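Local coordinates for UPF0141 protein yjdB (Campylobacter jejuni subsp. jejuni HB93-13, PDB 4TN0), which probably transfers phosphoethanolamine to acceptor molecules in the periplasm, using a zinc-dependent catalytic domain of the alkaline phosphatase-like fold, at residues His271-Thr284 / Tyr296-Asn310. Residues are numbered along the deposited sequence; the frame is centred on the assembly and turned at random.
Sequences HKGLKLSQDNLFST and YEPEYDLLNPKLKAN
Thr-284 OG1 joins the two segments through a pair of bonds: it accepts the backbone N-H of Leu-302 almost straight at 2.9 Å from Leu-302 N, and gives its own proton to Asn-280 O, four residues earlier. With OG1 beside its own backbone N (chi1 -65°), the hydroxyl faces back along the chain. Asn-280 O also accepts from Thr-284 N, and the two donors come from opposite faces of its carbonyl plane.

The side chain of Asn-280 is held at both ends of its amide. Asn-280 ND2 donates to Tyr-300 O at 3.0 Å; the acceptor lies in the amide plane, although the N-H arrives from above the carbonyl plane. The same nitrogen sits at the rim of the Tyr-300 ring, the amide and ring planes being 58° apart, while OD1 accepts from Ser-277 N. Ser-283 OG, in the helix, takes the N-H of Glu-297 (3.1 Å to Glu-297 N). Beyond the turns at Asp-301 and Asn-304, the chain comes back to Asn-310, whose N bonds Lys-275 O at 2.9 Å.

Between these polar ties lies a leucine cluster. Leu-276 sends CD1 to Leu-302 CD2 and CD2 to Leu-307 CD1, both at 3.7 Å. Leu-307, its CG anti to the backbone N (chi1 177°), lays CG over one face of the His-271 imidazole in a CH-pi contact, and its CD1 meets Leu-274 CD1 at 3.6 Å.

The C-terminal loop thus flanks the mixed sheet of the alkaline phosphatase-like domain, packing against its edge strand 276-277 and the start of helix 281-288. Strand 276-277 lies parallel to strand 53-59, and Leu-302 also touches Phe-222 of strand 218-224.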
loop_
_atom_site.group_PDB
_atom_site.type_symbol
_atom_site.label_atom_id
_atom_site.label_comp_id
_atom_site.label_asym_id
_atom_site.label_seq_id
_atom_site.Cartn_x
_atom_site.Cartn_y
_atom_site.Cartn_z
ATOM N N HIS A 271 -16.881 4.263 -4.042
ATOM C CA HIS A 271 -15.949 4.201 -5.164
ATOM C C HIS A 271 -15.331 2.815 -5.415
ATOM O O HIS A 271 -14.754 2.575 -6.484
ATOM C CB HIS A 271 -14.806 5.187 -4.936
ATOM C CG HIS A 271 -15.228 6.618 -4.900
ATOM N ND1 HIS A 271 -15.205 7.370 -3.744
ATOM C CD2 HIS A 271 -15.664 7.445 -5.881
ATOM C CE1 HIS A 271 -15.617 8.597 -4.013
ATOM N NE2 HIS A 271 -15.901 8.669 -5.303
ATOM N N LYS A 272 -15.503 1.902 -4.463
ATOM C CA LYS A 272 -14.687 0.685 -4.415
ATOM C C LYS A 272 -14.692 -0.161 -5.699
ATOM O O LYS A 272 -13.694 -0.821 -5.995
ATOM C CB LYS A 272 -15.110 -0.191 -3.215
ATOM C CG LYS A 272 -16.485 -0.831 -3.329
ATOM C CD LYS A 272 -16.821 -1.683 -2.108
ATOM C CE LYS A 272 -18.014 -2.600 -2.388
ATOM N NZ LYS A 272 -18.082 -3.755 -1.442
ATOM N N GLY A 273 -15.766 -0.112 -6.484
ATOM C CA GLY A 273 -15.852 -0.955 -7.664
ATOM C C GLY A 273 -15.365 -0.309 -8.950
ATOM O O GLY A 273 -15.412 -0.917 -10.028
ATOM N N LEU A 274 -14.898 0.930 -8.842
ATOM C CA LEU A 274 -14.442 1.703 -10.005
ATOM C C LEU A 274 -13.049 1.305 -10.464
ATOM O O LEU A 274 -12.187 1.015 -9.632
ATOM C CB LEU A 274 -14.444 3.202 -9.680
ATOM C CG LEU A 274 -15.762 3.933 -9.416
ATOM C CD1 LEU A 274 -15.474 5.164 -8.590
ATOM C CD2 LEU A 274 -16.436 4.318 -10.716
ATOM N N LYS A 275 -12.815 1.328 -11.776
ATOM C CA LYS A 275 -11.480 1.077 -12.321
ATOM C C LYS A 275 -10.500 2.175 -11.870
ATOM O O LYS A 275 -10.398 3.250 -12.480
ATOM C CB LYS A 275 -11.533 0.966 -13.848
ATOM C CG LYS A 275 -10.191 0.748 -14.548
ATOM C CD LYS A 275 -10.385 0.498 -16.046
ATOM C CE LYS A 275 -9.112 0.017 -16.747
ATOM N NZ LYS A 275 -8.336 1.127 -17.391
ATOM N N LEU A 276 -9.780 1.884 -10.791
ATOM C CA LEU A 276 -8.800 2.805 -10.235
ATOM C C LEU A 276 -7.423 2.152 -10.282
ATOM O O LEU A 276 -7.282 1.059 -10.824
ATOM C CB LEU A 276 -9.190 3.191 -8.814
ATOM C CG LEU A 276 -10.577 3.815 -8.745
ATOM C CD1 LEU A 276 -11.217 3.578 -7.391
ATOM C CD2 LEU A 276 -10.440 5.304 -9.015
ATOM N N SER A 277 -6.415 2.826 -9.728
ATOM C CA SER A 277 -5.036 2.376 -9.858
ATOM C C SER A 277 -4.066 3.189 -9.013
ATOM O O SER A 277 -4.457 4.096 -8.320
ATOM C CB SER A 277 -4.602 2.445 -11.318
ATOM O OG SER A 277 -4.446 3.793 -11.713
ATOM N N GLN A 278 -2.789 2.848 -9.082
ATOM C CA GLN A 278 -1.770 3.605 -8.374
ATOM C C GLN A 278 -1.691 5.045 -8.884
ATOM O O GLN A 278 -1.206 5.940 -8.176
ATOM C CB GLN A 278 -0.412 2.907 -8.495
ATOM C CG GLN A 278 -0.219 1.841 -7.408
ATOM C CD GLN A 278 0.826 0.787 -7.745
ATOM O OE1 GLN A 278 1.562 0.903 -8.725
ATOM N NE2 GLN A 278 0.871 -0.273 -6.938
ATOM N N ASP A 279 -2.180 5.274 -10.099
ATOM C CA ASP A 279 -2.282 6.634 -10.641
ATOM C C ASP A 279 -2.991 7.584 -9.645
ATOM O O ASP A 279 -2.615 8.739 -9.493
ATOM C CB ASP A 279 -3.030 6.620 -11.979
ATOM C CG ASP A 279 -2.182 6.080 -13.131
ATOM O OD1 ASP A 279 -0.967 5.862 -12.935
ATOM O OD2 ASP A 279 -2.739 5.901 -14.245
ATOM N N ASN A 280 -3.996 7.051 -8.958
ATOM C CA ASN A 280 -4.806 7.779 -8.005
ATOM C C ASN A 280 -4.107 8.165 -6.707
ATOM O O ASN A 280 -4.678 8.919 -5.927
ATOM C CB ASN A 280 -6.040 6.950 -7.637
ATOM C CG ASN A 280 -6.988 6.769 -8.794
ATOM O OD1 ASN A 280 -6.947 5.760 -9.496
ATOM N ND2 ASN A 280 -7.857 7.750 -9.002
ATOM N N LEU A 281 -2.895 7.671 -6.447
ATOM C CA LEU A 281 -2.346 7.864 -5.102
ATOM C C LEU A 281 -1.899 9.311 -4.930
ATOM O O LEU A 281 -2.054 9.900 -3.856
ATOM C CB LEU A 281 -1.161 6.913 -4.807
ATOM C CG LEU A 281 -0.606 7.115 -3.378
ATOM C CD1 LEU A 281 -1.651 6.806 -2.316
ATOM C CD2 LEU A 281 0.703 6.369 -3.049
ATOM N N PHE A 282 -1.428 9.912 -6.013
ATOM C CA PHE A 282 -0.886 11.259 -5.927
ATOM C C PHE A 282 -1.931 12.268 -5.436
ATOM O O PHE A 282 -1.711 12.936 -4.425
ATOM C CB PHE A 282 -0.329 11.700 -7.281
ATOM C CG PHE A 282 0.336 13.044 -7.244
ATOM C CD1 PHE A 282 1.619 13.180 -6.738
ATOM C CD2 PHE A 282 -0.339 14.181 -7.668
ATOM C CE1 PHE A 282 2.231 14.419 -6.693
ATOM C CE2 PHE A 282 0.265 15.426 -7.618
ATOM C CZ PHE A 282 1.550 15.546 -7.128
ATOM N N SER A 283 -3.071 12.361 -6.123
ATOM C CA SER A 283 -4.069 13.362 -5.751
ATOM C C SER A 283 -4.750 12.982 -4.446
ATOM O O SER A 283 -5.138 13.867 -3.672
ATOM C CB SER A 283 -5.132 13.537 -6.847
ATOM O OG SER A 283 -4.610 14.184 -7.998
ATOM N N THR A 284 -4.855 11.678 -4.181
ATOM C CA THR A 284 -5.478 11.214 -2.940
ATOM C C THR A 284 -4.670 11.677 -1.741
ATOM O O THR A 284 -5.233 12.041 -0.707
ATOM C CB THR A 284 -5.622 9.670 -2.890
ATOM O OG1 THR A 284 -6.529 9.242 -3.908
ATOM C CG2 THR A 284 -6.180 9.229 -1.547
ATOM N N TYR A 296 -3.164 19.257 -8.325
ATOM C CA TYR A 296 -4.185 18.441 -7.690
ATOM C C TYR A 296 -5.356 18.202 -8.651
ATOM O O TYR A 296 -5.967 19.147 -9.165
ATOM C CB TYR A 296 -4.666 19.101 -6.397
ATOM C CG TYR A 296 -5.888 18.441 -5.804
ATOM C CD1 TYR A 296 -5.786 17.223 -5.132
ATOM C CD2 TYR A 296 -7.140 19.038 -5.895
ATOM C CE1 TYR A 296 -6.896 16.612 -4.586
ATOM C CE2 TYR A 296 -8.261 18.434 -5.350
ATOM C CZ TYR A 296 -8.133 17.220 -4.699
ATOM O OH TYR A 296 -9.245 16.618 -4.155
ATOM N N GLU A 297 -5.667 16.939 -8.907
ATOM C CA GLU A 297 -6.771 16.604 -9.800
ATOM C C GLU A 297 -7.868 15.950 -8.997
ATOM O O GLU A 297 -7.769 14.784 -8.644
ATOM C CB GLU A 297 -6.320 15.678 -10.925
ATOM C CG GLU A 297 -5.345 16.275 -11.908
ATOM C CD GLU A 297 -4.823 15.233 -12.864
ATOM O OE1 GLU A 297 -4.399 14.160 -12.377
ATOM O OE2 GLU A 297 -4.854 15.463 -14.093
ATOM N N PRO A 298 -8.950 16.689 -8.746
ATOM C CA PRO A 298 -10.027 16.236 -7.859
ATOM C C PRO A 298 -10.702 14.976 -8.373
ATOM O O PRO A 298 -11.353 14.259 -7.620
ATOM C CB PRO A 298 -11.008 17.409 -7.863
ATOM C CG PRO A 298 -10.700 18.158 -9.131
ATOM C CD PRO A 298 -9.233 18.005 -9.348
ATOM N N GLU A 299 -10.534 14.705 -9.658
ATOM C CA GLU A 299 -11.190 13.565 -10.265
ATOM C C GLU A 299 -10.300 12.332 -10.200
ATOM O O GLU A 299 -10.528 11.343 -10.907
ATOM C CB GLU A 299 -11.545 13.905 -11.699
ATOM C CG GLU A 299 -11.600 15.393 -11.907
ATOM C CD GLU A 299 -12.378 15.783 -13.140
ATOM O OE1 GLU A 299 -12.460 14.953 -14.078
ATOM O OE2 GLU A 299 -12.917 16.919 -13.155
ATOM N N TYR A 300 -9.293 12.412 -9.331
ATOM C CA TYR A 300 -8.390 11.308 -9.051
ATOM C C TYR A 300 -8.203 11.067 -7.545
ATOM O O TYR A 300 -7.488 10.140 -7.144
ATOM C CB TYR A 300 -7.034 11.564 -9.712
ATOM C CG TYR A 300 -6.926 11.008 -11.113
ATOM C CD1 TYR A 300 -6.709 11.847 -12.200
ATOM C CD2 TYR A 300 -7.051 9.641 -11.351
ATOM C CE1 TYR A 300 -6.610 11.338 -13.480
ATOM C CE2 TYR A 300 -6.954 9.125 -12.625
ATOM C CZ TYR A 300 -6.728 9.973 -13.685
ATOM O OH TYR A 300 -6.635 9.457 -14.955
ATOM N N ASP A 301 -8.835 11.901 -6.719
ATOM C CA ASP A 301 -8.789 11.746 -5.264
ATOM C C ASP A 301 -9.854 10.729 -4.839
ATOM O O ASP A 301 -11.044 10.951 -5.053
ATOM C CB ASP A 301 -9.003 13.102 -4.588
ATOM C CG ASP A 301 -8.732 13.086 -3.085
ATOM O OD1 ASP A 301 -8.450 14.181 -2.551
ATOM O OD2 ASP A 301 -8.792 12.016 -2.433
ATOM N N LEU A 302 -9.425 9.604 -4.266
ATOM C CA LEU A 302 -10.342 8.525 -3.894
ATOM C C LEU A 302 -11.371 8.977 -2.863
ATOM O O LEU A 302 -12.494 8.474 -2.837
ATOM C CB LEU A 302 -9.569 7.313 -3.363
ATOM C CG LEU A 302 -8.523 6.662 -4.278
ATOM C CD1 LEU A 302 -7.723 5.615 -3.487
ATOM C CD2 LEU A 302 -9.152 6.049 -5.534
ATOM N N LEU A 303 -10.981 9.917 -2.009
ATOM C CA LEU A 303 -11.868 10.429 -0.967
ATOM C C LEU A 303 -12.501 11.796 -1.319
ATOM O O LEU A 303 -12.647 12.666 -0.459
ATOM C CB LEU A 303 -11.106 10.516 0.348
ATOM C CG LEU A 303 -10.519 9.165 0.751
ATOM C CD1 LEU A 303 -9.725 9.279 2.026
ATOM C CD2 LEU A 303 -11.614 8.120 0.875
ATOM N N ASN A 304 -12.872 11.969 -2.588
ATOM C CA ASN A 304 -13.464 13.211 -3.083
ATOM C C ASN A 304 -14.595 12.877 -4.043
ATOM O O ASN A 304 -14.414 12.093 -4.978
ATOM C CB ASN A 304 -12.418 14.104 -3.774
ATOM C CG ASN A 304 -13.011 15.431 -4.310
ATOM O OD1 ASN A 304 -13.979 15.440 -5.078
ATOM N ND2 ASN A 304 -12.407 16.547 -3.919
ATOM N N PRO A 305 -15.769 13.490 -3.822
ATOM C CA PRO A 305 -16.990 13.147 -4.560
ATOM C C PRO A 305 -16.873 13.284 -6.079
ATOM O O PRO A 305 -17.627 12.631 -6.794
ATOM C CB PRO A 305 -18.008 14.153 -4.017
ATOM C CG PRO A 305 -17.498 14.508 -2.652
ATOM C CD PRO A 305 -16.010 14.551 -2.829
ATOM N N LYS A 306 -15.959 14.119 -6.562
ATOM C CA LYS A 306 -15.813 14.335 -8.002
ATOM C C LYS A 306 -14.961 13.275 -8.695
ATOM O O LYS A 306 -14.728 13.362 -9.905
ATOM C CB LYS A 306 -15.275 15.748 -8.253
ATOM C CG LYS A 306 -15.822 16.751 -7.201
ATOM C CD LYS A 306 -15.523 18.218 -7.489
ATOM C CE LYS A 306 -15.820 19.097 -6.274
ATOM N NZ LYS A 306 -15.538 20.540 -6.538
ATOM N N LEU A 307 -14.461 12.308 -7.918
ATOM C CA LEU A 307 -13.649 11.197 -8.435
ATOM C C LEU A 307 -14.391 10.430 -9.520
ATOM O O LEU A 307 -15.551 10.057 -9.351
ATOM C CB LEU A 307 -13.229 10.256 -7.279
ATOM C CG LEU A 307 -12.422 8.933 -7.352
ATOM C CD1 LEU A 307 -13.075 7.790 -8.131
ATOM C CD2 LEU A 307 -10.990 9.145 -7.817
ATOM N N LYS A 308 -13.712 10.211 -10.640
ATOM C CA LYS A 308 -14.185 9.295 -11.662
ATOM C C LYS A 308 -13.152 8.190 -11.845
ATOM O O LYS A 308 -12.060 8.243 -11.272
ATOM C CB LYS A 308 -14.435 10.028 -12.982
ATOM C CG LYS A 308 -14.961 11.459 -12.822
ATOM C CD LYS A 308 -14.832 12.253 -14.129
ATOM C CE LYS A 308 -15.518 13.617 -14.067
ATOM N NZ LYS A 308 -15.809 14.145 -15.441
ATOM N N ALA A 309 -13.519 7.177 -12.623
ATOM C CA ALA A 309 -12.624 6.074 -12.944
ATOM C C ALA A 309 -11.521 6.502 -13.906
ATOM O O ALA A 309 -11.590 7.574 -14.506
ATOM C CB ALA A 309 -13.409 4.916 -13.529
ATOM N N ASN A 310 -10.504 5.655 -14.047
ATOM C CA ASN A 310 -9.446 5.891 -15.018
ATOM C C ASN A 310 -9.944 5.680 -16.439
ATOM O O ASN A 310 -10.744 4.781 -16.694
ATOM C CB ASN A 310 -8.250 4.965 -14.771
ATOM C CG ASN A 310 -7.681 5.072 -13.355
ATOM O OD1 ASN A 310 -8.157 5.843 -12.521
ATOM N ND2 ASN A 310 -6.650 4.281 -13.087
#